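Local coordinates for protein dITP/XTP pyrophosphatase (Staphylococcus aureus, PDB 4BNQ) that probably hydrolyses non-canonical purine nucleoside triphosphates such as XTP, dITP and ITP to their monophosphates and diphosphate, clearing them from the nucleotide pool, at residues E3-S8 with I27-L32. Residues are numbered along the deposited sequence; the frame is centred on the assembly and turned at random.
Sequences EIVIAS and IGISEL. With PO4 (phosphate ion), chain C.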
ATOM      1  N   GLU A   3       4.572 -17.926  15.872  1.00 45.22           N
ATOM      2  CA  GLU A   3       5.588 -17.019  16.405  1.00 40.30           C
ATOM      3  C   GLU A   3       6.331 -16.288  15.309  1.00 38.68           C
ATOM      4  O   GLU A   3       6.664 -16.873  14.271  1.00 39.81           O
ATOM      5  CB  GLU A   3       6.626 -17.805  17.199  1.00 42.71           C
ATOM      6  CG  GLU A   3       6.386 -17.879  18.685  1.00 47.16           C
ATOM      7  CD  GLU A   3       7.420 -18.752  19.376  1.00 54.39           C
ATOM      8  OE1 GLU A   3       8.374 -19.201  18.696  1.00 58.97           O
ATOM      9  OE2 GLU A   3       7.280 -18.994  20.594  1.00 59.15           O
ATOM     10  N   ILE A   4       6.636 -15.020  15.560  1.00 33.55           N
ATOM     11  CA  ILE A   4       7.529 -14.298  14.669  1.00 34.05           C
ATOM     12  C   ILE A   4       8.626 -13.556  15.444  1.00 28.82           C
ATOM     13  O   ILE A   4       8.349 -12.822  16.399  1.00 28.33           O
ATOM     14  CB  ILE A   4       6.751 -13.370  13.709  1.00 34.86           C
ATOM     15  CG1 ILE A   4       7.675 -12.853  12.612  1.00 35.34           C
ATOM     16  CG2 ILE A   4       6.098 -12.230  14.461  1.00 30.61           C
ATOM     17  CD1 ILE A   4       6.939 -12.126  11.513  1.00 31.86           C
ATOM     18  N   VAL A   5       9.878 -13.793  15.063  1.00 27.55           N
ATOM     19  CA  VAL A   5      11.000 -13.129  15.707  1.00 24.43           C
ATOM     20  C   VAL A   5      11.366 -11.888  14.906  1.00 24.81           C
ATOM     21  O   VAL A   5      11.604 -11.949  13.687  1.00 21.85           O
ATOM     22  CB  VAL A   5      12.208 -14.060  15.819  1.00 27.65           C
ATOM     23  CG1 VAL A   5      13.413 -13.313  16.416  1.00 22.15           C
ATOM     24  CG2 VAL A   5      11.847 -15.317  16.654  1.00 20.89           C
ATOM     25  N   ILE A   6      11.388 -10.750  15.580  1.00 20.46           N
ATOM     26  CA  ILE A   6      11.725  -9.510  14.897  1.00 21.86           C
ATOM     27  C   ILE A   6      13.083  -8.951  15.347  1.00 21.29           C
ATOM     28  O   ILE A   6      13.276  -8.602  16.518  1.00 20.43           O
ATOM     29  CB  ILE A   6      10.641  -8.466  15.110  1.00 22.34           C
ATOM     30  CG1 ILE A   6       9.275  -9.060  14.702  1.00 27.25           C
ATOM     31  CG2 ILE A   6      10.965  -7.213  14.320  1.00 17.81           C
ATOM     32  CD1 ILE A   6       8.127  -8.196  15.043  1.00 24.49           C
ATOM     33  N   ALA A   7      14.019  -8.869  14.407  1.00 20.01           N
ATOM     34  CA  ALA A   7      15.386  -8.474  14.723  1.00 22.37           C
ATOM     35  C   ALA A   7      15.490  -6.952  14.749  1.00 24.80           C
ATOM     36  O   ALA A   7      16.191  -6.337  13.940  1.00 25.45           O
ATOM     37  CB  ALA A   7      16.338  -9.053  13.734  1.00 19.67           C
ATOM     38  N   SER A   8      14.773  -6.343  15.685  1.00 22.66           N
ATOM     39  CA  SER A   8      14.837  -4.913  15.861  1.00 22.63           C
ATOM     40  C   SER A   8      14.947  -4.607  17.333  1.00 28.24           C
ATOM     41  O   SER A   8      14.252  -5.248  18.152  1.00 22.60           O
ATOM     42  CB  SER A   8      13.579  -4.255  15.309  1.00 25.36           C
ATOM     43  OG  SER A   8      13.659  -2.857  15.506  1.00 23.35           O
ATOM     44  N   ILE A  27       7.880 -11.796  19.002  1.00 24.58           N
ATOM     45  CA  ILE A  27       9.066 -11.852  19.862  1.00 24.17           C
ATOM     46  C   ILE A  27      10.105 -10.845  19.357  1.00 24.68           C
ATOM     47  O   ILE A  27      10.663 -11.008  18.260  1.00 23.55           O
ATOM     48  CB  ILE A  27       9.704 -13.264  19.885  1.00 23.41           C
ATOM     49  CG1 ILE A  27       8.711 -14.295  20.406  1.00 29.26           C
ATOM     50  CG2 ILE A  27      10.937 -13.312  20.783  1.00 21.64           C
ATOM     51  CD1 ILE A  27       9.272 -15.709  20.503  1.00 27.32           C
ATOM     52  N   GLY A  28      10.355  -9.803  20.149  1.00 22.53           N
ATOM     53  CA  GLY A  28      11.365  -8.816  19.804  1.00 22.81           C
ATOM     54  C   GLY A  28      12.752  -9.388  20.085  1.00 24.34           C
ATOM     55  O   GLY A  28      12.915 -10.171  21.017  1.00 22.88           O
ATOM     56  N   ILE A  29      13.752  -9.002  19.298  1.00 23.68           N
ATOM     57  CA  ILE A  29      15.091  -9.554  19.490  1.00 25.81           C
ATOM     58  C   ILE A  29      15.652  -9.306  20.892  1.00 28.41           C
ATOM     59  O   ILE A  29      16.440 -10.113  21.397  1.00 25.91           O
ATOM     60  CB  ILE A  29      16.076  -9.035  18.444  1.00 24.61           C
ATOM     61  CG1 ILE A  29      17.261  -9.988  18.338  1.00 23.52           C
ATOM     62  CG2 ILE A  29      16.532  -7.615  18.784  1.00 22.45           C
ATOM     63  CD1 ILE A  29      16.902 -11.310  17.792  1.00 21.35           C
ATOM     64  N   SER A  30      15.238  -8.214  21.537  1.00 24.20           N
ATOM     65  CA  SER A  30      15.753  -7.928  22.881  1.00 26.82           C
ATOM     66  C   SER A  30      15.445  -9.038  23.886  1.00 26.76           C
ATOM     67  O   SER A  30      16.105  -9.142  24.917  1.00 26.52           O
ATOM     68  CB  SER A  30      15.285  -6.558  23.388  1.00 23.99           C
ATOM     69  OG  SER A  30      13.875  -6.440  23.358  1.00 31.53           O
ATOM     70  N   GLU A  31      14.451  -9.872  23.588  1.00 25.08           N
ATOM     71  CA  GLU A  31      14.148 -10.999  24.454  1.00 24.31           C
ATOM     72  C   GLU A  31      15.173 -12.121  24.311  1.00 24.18           C
ATOM     73  O   GLU A  31      15.454 -12.839  25.265  1.00 27.67           O
ATOM     74  CB  GLU A  31      12.749 -11.536  24.152  1.00 29.53           C
ATOM     75  CG  GLU A  31      11.608 -10.628  24.596  1.00 30.28           C
ATOM     76  CD  GLU A  31      10.232 -11.217  24.287  1.00 32.25           C
ATOM     77  OE1 GLU A  31       9.865 -12.263  24.874  1.00 35.48           O
ATOM     78  OE2 GLU A  31       9.514 -10.633  23.447  1.00 30.60           O
ATOM     79  N   LEU A  32      15.707 -12.277  23.104  1.00 24.15           N
ATOM     80  CA  LEU A  32      16.622 -13.367  22.777  1.00 24.48           C
ATOM     81  C   LEU A  32      18.097 -12.934  22.811  1.00 31.34           C
ATOM     82  O   LEU A  32      18.971 -13.680  23.262  1.00 25.82           O
ATOM     83  CB  LEU A  32      16.283 -13.901  21.393  1.00 20.83           C
ATOM     84  CG  LEU A  32      14.822 -14.337  21.216  1.00 28.66           C
ATOM     85  CD1 LEU A  32      14.614 -14.947  19.849  1.00 22.68           C
ATOM     86  CD2 LEU A  32      14.431 -15.357  22.305  1.00 25.47           C
TER
HETATM   87  P   PO4 C 800      16.404  -1.095  14.483  1.00 32.85           P
HETATM   88  O1  PO4 C 800      15.186  -1.798  13.882  1.00 29.65           O
HETATM   89  O2  PO4 C 800      16.029   0.313  14.882  1.00 35.86           O
HETATM   90  O3  PO4 C 800      17.497  -1.030  13.431  1.00 37.39           O
HETATM   91  O4  PO4 C 800      16.905  -1.851  15.681  1.00 29.01           O
HETATM   92  O   HOH W   1      13.502  -5.922  20.617  1.00 22.88           O
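E3, the first residue of strand 3-6, meets I27, near the end of the parallel strand 25-28; helix 11-20 links the two into a beta-alpha-beta unit of this HAM1-family enzyme. The pair illustrates how such a crossover sets its strands side by side and carries the residues after the first strand to a binding site. The carboxylate of E3 lies against the methyl end of I27, CD to CD1 at 3.7 Å. Next, I4 directs its CB away from segment 27-32 and packs its side chain on F21 and I65, while its carbonyl O accepts the nearly straight bond from I27 N (2.8 Å, 169° at the hydrogen). V5 and I27 point to the same face of the sheet. With CG1 anti to the backbone N (chi1 176°), V5 brings that methyl to L32 CD1, tip to tip at 4.0 Å. I27 O accepts the amide of I6, supplemented by a weaker CA-H...O contact from V5. Past the bridge of I6 with G28, I6 O accepts I29 N at 2.8 Å, a more bent bond. A7, centre of an inverse gamma turn, packs its CA against I29 CB and leads into residues predicted to bind substrate. S8 O touches I29 CG2 and accepts a bond from a water that accepts from S30 N. A phosphate, probably from the crystallisation liquor, is bonded by K13, K52 and N9 N, consistent with a phosphate-binding part of that site; S8 OG lies a doubtfully short 2.5 Å from its O1.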